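Local atomic coordinates of fibronectin-binding protein (Streptococcus pyogenes, PDB entry 5A0L), a protein that probably fixes the bacterium to its host as a surface adhesin whose N-terminal domain carries an internal thioester that mediates covalent binding to a host partner. Residues A[158-161]-A[162-165]; A[141-144]-A[145-148]; A[182-185]-A[186-190]; A[75-78]-A[79-83]. One frame throughout, in Å; residues are numbered along the deposited sequence. Where two conformers were deposited one is given.

Interaction 1: A[158-161]-A[162-165]; sequences ESQV and TLMR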
loop_
_atom_site.group_PDB
_atom_site.type_symbol
_atom_site.label_atom_id
_atom_site.label_comp_id
_atom_site.label_asym_id
_atom_site.label_seq_id
_atom_site.Cartn_x
_atom_site.Cartn_y
_atom_site.Cartn_z
ATOM N N GLU A 158 13.181 -16.082 -11.523
ATOM C CA GLU A 158 12.450 -17.153 -10.905
ATOM C C GLU A 158 12.611 -17.055 -9.395
ATOM O O GLU A 158 11.630 -17.188 -8.675
ATOM C CB GLU A 158 12.945 -18.506 -11.418
ATOM C CG GLU A 158 12.089 -19.701 -11.017
ATOM C CD GLU A 158 10.779 -19.776 -11.785
ATOM O OE1 GLU A 158 9.891 -18.967 -11.482
ATOM O OE2 GLU A 158 10.628 -20.650 -12.678
ATOM N N SER A 159 13.830 -16.793 -8.918
ATOM C CA SER A 159 14.060 -16.709 -7.483
ATOM C C SER A 159 13.257 -15.591 -6.823
ATOM O O SER A 159 12.624 -15.833 -5.768
ATOM C CB SER A 159 15.552 -16.586 -7.139
ATOM O OG SER A 159 16.102 -15.321 -7.523
ATOM N N GLN A 160 13.231 -14.383 -7.417
ATOM C CA GLN A 160 12.467 -13.277 -6.820
ATOM C C GLN A 160 10.961 -13.647 -6.831
ATOM O O GLN A 160 10.262 -13.400 -5.854
ATOM C CB GLN A 160 12.631 -11.875 -7.523
ATOM C CG GLN A 160 13.884 -11.045 -7.228
ATOM C CD GLN A 160 13.775 -10.484 -5.830
ATOM O OE1 GLN A 160 12.990 -9.553 -5.550
ATOM N NE2 GLN A 160 14.528 -11.066 -4.931
ATOM N N VAL A 161 10.472 -14.193 -7.947
ATOM C CA VAL A 161 9.036 -14.445 -8.065
ATOM C C VAL A 161 8.601 -15.525 -7.065
ATOM O O VAL A 161 7.525 -15.412 -6.485
ATOM C CB VAL A 161 8.627 -14.751 -9.526
ATOM C CG1 VAL A 161 7.164 -15.043 -9.627
ATOM C CG2 VAL A 161 8.806 -13.507 -10.414
ATOM N N THR A 162 9.428 -16.540 -6.826
ATOM C CA THR A 162 9.080 -17.540 -5.836
ATOM C C THR A 162 8.932 -16.882 -4.448
ATOM O O THR A 162 7.968 -17.164 -3.697
ATOM C CB THR A 162 10.127 -18.662 -5.831
ATOM O OG1 THR A 162 10.159 -19.266 -7.132
ATOM C CG2 THR A 162 9.799 -19.712 -4.783
ATOM N N LEU A 163 9.868 -16.007 -4.090
ATOM C CA LEU A 163 9.756 -15.298 -2.800
ATOM C C LEU A 163 8.467 -14.469 -2.744
ATOM O O LEU A 163 7.780 -14.416 -1.724
ATOM C CB LEU A 163 10.958 -14.361 -2.557
ATOM C CG LEU A 163 12.326 -15.030 -2.332
ATOM C CD1 LEU A 163 13.366 -13.935 -2.230
ATOM C CD2 LEU A 163 12.315 -15.934 -1.128
ATOM N N MET A 164 8.181 -13.765 -3.840
ATOM C CA MET A 164 6.997 -12.881 -3.882
ATOM C C MET A 164 5.687 -13.643 -3.688
ATOM O O MET A 164 4.813 -13.202 -2.933
ATOM C CB MET A 164 6.968 -12.154 -5.227
ATOM C CG MET A 164 8.097 -11.099 -5.392
ATOM S SD MET A 164 8.311 -10.572 -7.120
ATOM C CE MET A 164 6.813 -9.588 -7.353
ATOM N N ARG A 165 5.554 -14.769 -4.373
ATOM C CA ARG A 165 4.341 -15.564 -4.257
ATOM C C ARG A 165 4.164 -16.087 -2.841
ATOM O O ARG A 165 3.048 -16.029 -2.300
ATOM C CB ARG A 165 4.390 -16.740 -5.224
ATOM C CG ARG A 165 4.339 -16.338 -6.672
ATOM C CD ARG A 165 4.698 -17.503 -7.593
ATOM N NE ARG A 165 4.579 -17.165 -9.007
ATOM C CZ ARG A 165 5.136 -17.831 -10.012
ATOM N NH1 ARG A 165 5.854 -18.911 -9.785
ATOM N NH2 ARG A 165 4.983 -17.394 -11.254
HETATM O O HOH W 1 7.502 -19.977 -11.899
#
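Thr162 reaches back to Glu158 with two donors, its backbone N at 2.9 Å and its OG1 at 3.0 Å from Glu158 O. The hydroxyl can do so because chi1 of -60° sets OG1 beside its own backbone nitrogen. The two donors approach differently: the amide comes almost head-on, whereas OG1 stands above the carbonyl plane, 39° out of it. Farther along, Leu163 N donates to Ser159 O, Met164 N to Gln160 O and Arg165 N to Val161 O, the regular i to i+4 ladder of an alpha helix. This is the first part of helix 158-172, within the thioester domain.

The charged contact is indirect. Glu158 OE1 and Arg165 NH1 stay 4.4 Å apart, with the oxygen well out of the guanidinium plane, and a water at the edge of that plane joins them, 2.6 Å from OE1 and 2.9 Å from NH1. Arg165 has stronger partners elsewhere: NH2 makes a salt bridge to Glu148, and NE probably bonds to Met146 O. The Glu158 carboxylate thus probably adds only a weaker, water-mediated attraction.

Van der Waals packing centres on Val161. Its CG1 lies over one face of the Arg165 guanidinium, offset toward the rim, 3.4 Å from NE, while the arginine chain runs extended from CG to NE. The apolar approach of Val161 CG2 to Met164 SD is looser, at 4.4 Å. The Gln160 amide is bonded to Gly117, Glu119 and Asn122, with NE2 also near Leu163 CD1, and Met164 packs against Trp147 and Val126.

Interaction 2: A[141-144]-A[145-148]; sequences NDVN and KMWE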
loop_
_atom_site.group_PDB
_atom_site.type_symbol
_atom_site.label_atom_id
_atom_site.label_comp_id
_atom_site.label_asym_id
_atom_site.label_seq_id
_atom_site.Cartn_x
_atom_site.Cartn_y
_atom_site.Cartn_z
ATOM N N ASN A 141 -6.836 -15.793 -6.540
ATOM C CA ASN A 141 -7.065 -17.234 -6.488
ATOM C C ASN A 141 -6.035 -18.066 -7.266
ATOM O O ASN A 141 -6.136 -19.299 -7.289
ATOM C CB ASN A 141 -8.472 -17.523 -7.005
ATOM C CG ASN A 141 -8.777 -16.764 -8.271
ATOM O OD1 ASN A 141 -7.910 -16.603 -9.127
ATOM N ND2 ASN A 141 -10.009 -16.307 -8.410
ATOM N N ASP A 142 -5.042 -17.401 -7.861
ATOM C CA ASP A 142 -4.047 -18.034 -8.726
ATOM C C ASP A 142 -2.630 -17.558 -8.351
ATOM O O ASP A 142 -1.811 -17.275 -9.245
ATOM C CB ASP A 142 -4.372 -17.564 -10.163
ATOM C CG ASP A 142 -4.117 -18.588 -11.197
ATOM O OD1 ASP A 142 -4.404 -19.770 -10.923
ATOM O OD2 ASP A 142 -3.697 -18.191 -12.317
ATOM N N VAL A 143 -2.321 -17.495 -7.058
ATOM C CA VAL A 143 -1.048 -16.876 -6.639
ATOM C C VAL A 143 0.157 -17.622 -7.225
ATOM O O VAL A 143 1.147 -16.990 -7.578
ATOM C CB VAL A 143 -0.952 -16.737 -5.096
ATOM C CG1 VAL A 143 0.435 -16.262 -4.654
ATOM C CG2 VAL A 143 -2.029 -15.814 -4.566
ATOM N N ASN A 144 0.063 -18.947 -7.358
ATOM C CA ASN A 144 1.194 -19.722 -7.883
ATOM C C ASN A 144 1.585 -19.404 -9.296
ATOM O O ASN A 144 2.683 -19.775 -9.720
ATOM C CB ASN A 144 0.922 -21.219 -7.809
ATOM C CG ASN A 144 1.078 -21.761 -6.430
ATOM O OD1 ASN A 144 1.636 -21.114 -5.550
ATOM N ND2 ASN A 144 0.596 -22.987 -6.235
ATOM N N LYS A 145 0.687 -18.758 -10.045
ATOM C CA LYS A 145 0.987 -18.332 -11.409
ATOM C C LYS A 145 1.240 -16.835 -11.533
ATOM O O LYS A 145 1.513 -16.355 -12.613
ATOM C CB LYS A 145 -0.144 -18.756 -12.360
ATOM C CG LYS A 145 -0.230 -20.255 -12.604
ATOM C CD LYS A 145 -1.478 -20.640 -13.358
ATOM C CE LYS A 145 -1.389 -22.079 -13.855
ATOM N NZ LYS A 145 -1.130 -23.057 -12.747
ATOM N N MET A 146 1.160 -16.089 -10.440
ATOM C CA MET A 146 1.332 -14.637 -10.546
ATOM C C MET A 146 2.743 -14.301 -10.980
ATOM O O MET A 146 3.717 -14.906 -10.521
ATOM C CB MET A 146 0.963 -13.940 -9.246
ATOM C CG MET A 146 -0.543 -13.913 -9.036
ATOM S SD MET A 146 -1.009 -13.159 -7.466
ATOM C CE MET A 146 -0.717 -11.458 -7.816
ATOM N N TRP A 147 2.819 -13.310 -11.865
ATOM C CA TRP A 147 4.091 -12.808 -12.421
ATOM C C TRP A 147 4.839 -13.844 -13.281
ATOM O O TRP A 147 6.024 -13.657 -13.603
ATOM C CB TRP A 147 4.997 -12.227 -11.309
ATOM C CG TRP A 147 4.305 -11.200 -10.503
ATOM C CD1 TRP A 147 3.883 -9.988 -10.928
ATOM C CD2 TRP A 147 3.916 -11.301 -9.122
ATOM N NE1 TRP A 147 3.248 -9.326 -9.900
ATOM C CE2 TRP A 147 3.253 -10.116 -8.780
ATOM C CE3 TRP A 147 4.068 -12.288 -8.153
ATOM C CZ2 TRP A 147 2.781 -9.874 -7.498
ATOM C CZ3 TRP A 147 3.585 -12.052 -6.880
ATOM C CH2 TRP A 147 2.944 -10.864 -6.564
ATOM N N GLU A 148 4.172 -14.917 -13.680
ATOM C CA GLU A 148 4.810 -15.879 -14.553
ATOM C C GLU A 148 5.197 -15.243 -15.901
ATOM O O GLU A 148 6.186 -15.641 -16.519
ATOM C CB GLU A 148 3.924 -17.102 -14.756
ATOM C CG GLU A 148 4.612 -18.262 -15.460
ATOM C CD GLU A 148 5.769 -18.920 -14.713
ATOM O OE1 GLU A 148 5.997 -18.665 -13.525
ATOM O OE2 GLU A 148 6.433 -19.748 -15.363
HETATM O O HOH W 2 3.689 -20.767 -12.243
#
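Val143 turns CG2 back beside its own backbone N (chi1 173° for CG1), and in Met146 a CG beside the backbone N (chi1 -74°) and an extended chi2 of 177° carry the sulfur back to that methyl, SD lying 4.1 Å from CG2. The same sulfur sits 3.8 Å from Val143 CA, so the thioether rests on the backbone as well as on the branch of the valine. On the preceding residue pair, the aliphatic part of Lys145 passes at a slant across the Asp142 carboxylate, Lys145 CD lying 3.5 Å from Asp142 OD2. The ammonium bends off at the last torsion, leaving Lys145 NZ 5.0 Å from Asp142 OD1.

Two backbone bonds fix the main chain from which these side chains spring. Lys145 N donates to Asp142 O and Met146 N to Val143 O, each at 3.0 Å, and their i to i+3 spacing fits a short 3-10 segment rather than an alpha helix. A type II beta turn from Lys145 to Glu148 follows, closed by Glu148 N on Lys145 O, and it places Trp147, with positive phi, at the N-cap of helix 148-152. CB of Met146 lies over one face of the indole, toward its rim.

Outside the loop, Asn144 OD1 bonds to Lys169 of helix 158-172, and Glu148 OE2 pairs with Arg152. A water donates to Asn144 O at 2.9 Å and, weakly, to Glu148 OE1. Asp142 and Lys145 are thus joined by van der Waals contact and, probably, by a diffuse attraction of opposite charges, rather than by a direct ion pair at this surface.

Interaction 3: A[182-185]-A[186-190]; sequences NKIP and SGYRL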
loop_
_atom_site.group_PDB
_atom_site.type_symbol
_atom_site.label_atom_id
_atom_site.label_comp_id
_atom_site.label_asym_id
_atom_site.label_seq_id
_atom_site.Cartn_x
_atom_site.Cartn_y
_atom_site.Cartn_z
ATOM N N ASN A 182 5.842 -11.944 15.826
ATOM C CA ASN A 182 5.999 -10.533 16.193
ATOM C C ASN A 182 4.666 -9.817 15.904
ATOM O O ASN A 182 4.239 -9.734 14.753
ATOM C CB ASN A 182 7.168 -9.916 15.441
ATOM C CG ASN A 182 8.491 -10.578 15.791
ATOM O OD1 ASN A 182 8.765 -10.870 16.970
ATOM N ND2 ASN A 182 9.293 -10.879 14.782
ATOM N N LYS A 183 4.016 -9.344 16.966
ATOM C CA LYS A 183 2.701 -8.737 16.907
ATOM C C LYS A 183 2.801 -7.221 16.718
ATOM O O LYS A 183 3.813 -6.582 17.080
ATOM C CB LYS A 183 1.943 -9.002 18.212
ATOM C CG LYS A 183 1.907 -10.437 18.697
ATOM C CD LYS A 183 1.225 -11.361 17.713
ATOM C CE LYS A 183 1.145 -12.757 18.273
ATOM N NZ LYS A 183 0.520 -13.704 17.328
ATOM N N ILE A 184 1.744 -6.626 16.177
ATOM C CA ILE A 184 1.736 -5.173 16.062
ATOM C C ILE A 184 1.914 -4.528 17.445
ATOM O O ILE A 184 1.394 -5.031 18.461
ATOM C CB ILE A 184 0.482 -4.616 15.339
ATOM C CG1 ILE A 184 -0.817 -4.890 16.103
ATOM C CG2 ILE A 184 0.435 -5.111 13.890
ATOM C CD1 ILE A 184 -2.038 -4.163 15.516
ATOM N N PRO A 185 2.666 -3.415 17.494
ATOM C CA PRO A 185 2.925 -2.772 18.782
ATOM C C PRO A 185 1.698 -2.109 19.365
ATOM O O PRO A 185 0.757 -1.770 18.645
ATOM C CB PRO A 185 4.033 -1.757 18.484
ATOM C CG PRO A 185 4.009 -1.545 17.027
ATOM C CD PRO A 185 3.401 -2.779 16.391
ATOM N N SER A 186 1.707 -1.925 20.674
ATOM C CA SER A 186 0.685 -1.176 21.351
ATOM C C SER A 186 0.619 0.191 20.700
ATOM O O SER A 186 1.641 0.828 20.483
ATOM C CB SER A 186 1.029 -0.999 22.834
ATOM O OG SER A 186 -0.029 -0.362 23.504
ATOM N N GLY A 187 -0.585 0.615 20.356
ATOM C CA GLY A 187 -0.800 1.952 19.778
ATOM C C GLY A 187 -0.515 2.071 18.285
ATOM O O GLY A 187 -0.582 3.164 17.726
ATOM N N TYR A 188 -0.197 0.962 17.644
ATOM C CA TYR A 188 0.077 0.953 16.198
ATOM C C TYR A 188 -1.069 1.641 15.459
ATOM O O TYR A 188 -2.229 1.289 15.643
ATOM C CB TYR A 188 0.232 -0.480 15.671
ATOM C CG TYR A 188 0.775 -0.627 14.269
ATOM C CD1 TYR A 188 2.052 -0.194 13.943
ATOM C CD2 TYR A 188 0.035 -1.264 13.287
ATOM C CE1 TYR A 188 2.553 -0.350 12.668
ATOM C CE2 TYR A 188 0.527 -1.424 12.001
ATOM C CZ TYR A 188 1.800 -0.981 11.699
ATOM O OH TYR A 188 2.268 -1.193 10.425
ATOM N N ARG A 189 -0.722 2.535 14.537
ATOM C CA ARG A 189 -1.720 3.320 13.814
ATOM C C ARG A 189 -1.187 3.630 12.416
ATOM O O ARG A 189 -0.004 3.925 12.249
ATOM C CB ARG A 189 -1.998 4.638 14.550
ATOM C CG ARG A 189 -3.173 5.436 13.979
ATOM C CD ARG A 189 -3.455 6.728 14.743
ATOM N NE ARG A 189 -3.580 6.499 16.170
ATOM C CZ ARG A 189 -3.517 7.452 17.097
ATOM N NH1 ARG A 189 -3.372 8.723 16.752
ATOM N NH2 ARG A 189 -3.580 7.120 18.368
ATOM N N LEU A 190 -2.105 3.606 11.447
ATOM C CA LEU A 190 -1.820 4.029 10.088
ATOM C C LEU A 190 -2.737 5.203 9.744
ATOM O O LEU A 190 -3.564 5.639 10.543
ATOM C CB LEU A 190 -1.973 2.898 9.073
ATOM C CG LEU A 190 -1.127 1.666 9.375
ATOM C CD1 LEU A 190 -1.478 0.587 8.366
ATOM C CD2 LEU A 190 0.377 1.959 9.342
#
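The ring of Tyr188 is met at its two delta carbons, CD1 and CD2, by two consecutive residues, Ile184 and Pro185. CD2 lies 3.9 Å from Ile184 CG2, and CD1 lies 3.8 Å from Pro185 CD. Both approaches are slanted with respect to the ring. The isoleucine crosses the tyrosine at about a right angle, offering CB as well as CG2, whereas the proline presents the flank formed by CG and CD. Tyr188 CB completes this layer by lying 3.3 Å from Pro185 O.

What sets the ring there is the backbone beneath it. Pro185 to Tyr188 form a type II beta turn, closed by Tyr188 N on Pro185 O at 3.1 Å, with an N-H...O angle of 153°. Ser186 and Gly187 occupy the turn corners, Gly187 with the positive phi that this turn type requires at its third position. Tyr188 has CG opposite its backbone N (chi1 -169°), which folds the ring back over the preceding residues.

Farther out, the tyrosine stacks edge-to-face with Tyr104 of helix 92-105, a ring that Ile184 and Pro185 also touch. Leu190 pairs through backbone hydrogen bonds with Gly73 where the chain enters strand 191-195.

Within the turn, a single hydrogen bond supplies the polar part, and the side chains themselves meet through carbon atoms. The aromatic ring is probably held by the turn, by van der Waals contact with Ile184 and Pro185, and by the T-shaped stack with Tyr104, in a connection that lies at the protein surface.

Interaction 4: A[75-78]-A[79-83]; sequences GSAF and KSYAA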
loop_
_atom_site.group_PDB
_atom_site.type_symbol
_atom_site.label_atom_id
_atom_site.label_comp_id
_atom_site.label_asym_id
_atom_site.label_seq_id
_atom_site.Cartn_x
_atom_site.Cartn_y
_atom_site.Cartn_z
ATOM N N GLY A 75 -11.144 1.011 11.402
ATOM C CA GLY A 75 -11.991 0.163 10.593
ATOM C C GLY A 75 -13.056 0.949 9.844
ATOM O O GLY A 75 -13.320 0.644 8.690
ATOM N N SER A 76 -13.631 1.967 10.486
ATOM C CA SER A 76 -14.600 2.856 9.834
ATOM C C SER A 76 -14.023 3.567 8.611
ATOM O O SER A 76 -14.631 3.622 7.550
ATOM C CB SER A 76 -15.052 3.921 10.805
ATOM O OG SER A 76 -15.988 4.741 10.151
ATOM N N ALA A 77 -12.831 4.147 8.783
ATOM C CA ALA A 77 -12.196 4.863 7.687
ATOM C C ALA A 77 -11.812 3.897 6.577
ATOM O O ALA A 77 -11.914 4.235 5.392
ATOM C CB ALA A 77 -10.982 5.607 8.187
ATOM N N PHE A 78 -11.284 2.734 6.951
ATOM C CA PHE A 78 -10.927 1.774 5.934
ATOM C C PHE A 78 -12.137 1.368 5.113
ATOM O O PHE A 78 -12.058 1.191 3.902
ATOM C CB PHE A 78 -10.223 0.559 6.533
ATOM C CG PHE A 78 -8.882 0.841 7.197
ATOM C CD1 PHE A 78 -8.110 1.930 6.889
ATOM C CD2 PHE A 78 -8.383 -0.056 8.113
ATOM C CE1 PHE A 78 -6.871 2.139 7.490
ATOM C CE2 PHE A 78 -7.185 0.155 8.729
ATOM C CZ PHE A 78 -6.404 1.249 8.412
ATOM N N LYS A 79 -13.285 1.188 5.764
ATOM C CA LYS A 79 -14.517 0.892 5.024
ATOM C C LYS A 79 -14.918 2.069 4.113
ATOM O O LYS A 79 -15.182 1.869 2.908
ATOM C CB LYS A 79 -15.648 0.484 5.978
ATOM C CG LYS A 79 -17.058 0.380 5.398
ATOM C CD LYS A 79 -17.267 -0.618 4.306
ATOM C CE LYS A 79 -18.718 -0.560 3.787
ATOM N NZ LYS A 79 -18.943 -1.389 2.568
ATOM N N SER A 80 -14.943 3.281 4.689
ATOM C CA SER A 80 -15.507 4.443 4.002
ATOM C C SER A 80 -14.706 4.869 2.782
ATOM O O SER A 80 -15.273 5.401 1.820
ATOM C CB SER A 80 -15.602 5.619 4.987
ATOM O OG SER A 80 -16.634 5.341 5.900
ATOM N N TYR A 81 -13.382 4.740 2.857
ATOM C CA TYR A 81 -12.497 5.213 1.777
ATOM C C TYR A 81 -12.122 4.150 0.759
ATOM O O TYR A 81 -11.410 4.461 -0.211
ATOM C CB TYR A 81 -11.257 5.923 2.371
ATOM C CG TYR A 81 -11.656 7.205 3.053
ATOM C CD1 TYR A 81 -11.956 8.362 2.304
ATOM C CD2 TYR A 81 -11.794 7.303 4.409
ATOM C CE1 TYR A 81 -12.392 9.512 2.916
ATOM C CE2 TYR A 81 -12.209 8.455 5.028
ATOM C CZ TYR A 81 -12.513 9.567 4.288
ATOM O OH TYR A 81 -12.934 10.736 4.902
ATOM N N ALA A 82 -12.546 2.903 1.011
ATOM C CA ALA A 82 -12.392 1.784 0.093
ATOM C C ALA A 82 -13.618 1.648 -0.835
ATOM O O ALA A 82 -14.737 1.962 -0.423
ATOM C CB ALA A 82 -12.210 0.493 0.842
ATOM N N ALA A 83 -13.411 1.071 -2.015
ATOM C CA ALA A 83 -14.499 0.877 -2.978
ATOM C C ALA A 83 -15.279 -0.413 -2.767
ATOM O O ALA A 83 -16.477 -0.427 -2.993
ATOM C CB ALA A 83 -13.986 0.924 -4.410
HETATM O O HOH W 3 -15.478 6.646 8.134
#
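Tyr81 packs edge-on against the carbonyl of Ala77: its CD2 comes to 3.2 Å from Ala77 O, which lies near the ring plane, while Ala77 CB stands farther back at 4.2 Å from the same carbon. With CG beside its own backbone N (chi1 -67°), the ring leans back along the helix over this carbonyl. The backbone is equally close-knit here. Lys79 N bonds to Gly75 O, Ser80 N to Ser76 O at 2.9 Å, and Tyr81 N to Ala77 O at 3.0 Å.

This order slackens toward Ala82, whose N makes only weak bonds, to Phe78 O at 3.4 Å with an N-H...O angle of 126°, and to Lys79 O. The serine side faces solvent and is joined through water. The hydroxyls of Ser76 and Ser80 stand 4.3 Å apart (OG to OG) and share a water, 2.8 Å from each. Because Ser76 has two conformers, this bridge is less certain. Lys79 is exposed too, though its chain touches Leu92 and Pro85.

Opposite in character is Phe78, buried against Leu95 and Ile99 of helix 92-105 and Ile192 of strand 191-195. Tyr81 rests on Ile192 and Lys194 of the same strand, and its carbonyl receives Asn51 and Asn202, tying this region to residues flanking strands 45-49 and 203-205.

How the interactions relate
Interactions 1 and 2 form one touching unit, their centres 10 Å apart. Arg165 joins them: besides its polar bonds to the loop, its chain packs on the main chain there, Arg165 CG lying 3.4 Å from Val143 O. The loop 141-148 is thereby clasped to helix 158-172. Interaction 4 lies on the opposite side of the chain's centre from interaction 1, about 31 Å away between centres. Interaction 3 is nearer to interaction 4, with nearest atoms about 5 Å apart but no touch, and both lean on helix 92-105. Of the bound zinc ions, one is about 7 Å from the side chain of Tyr81, and one about 13 Å from that of Val143.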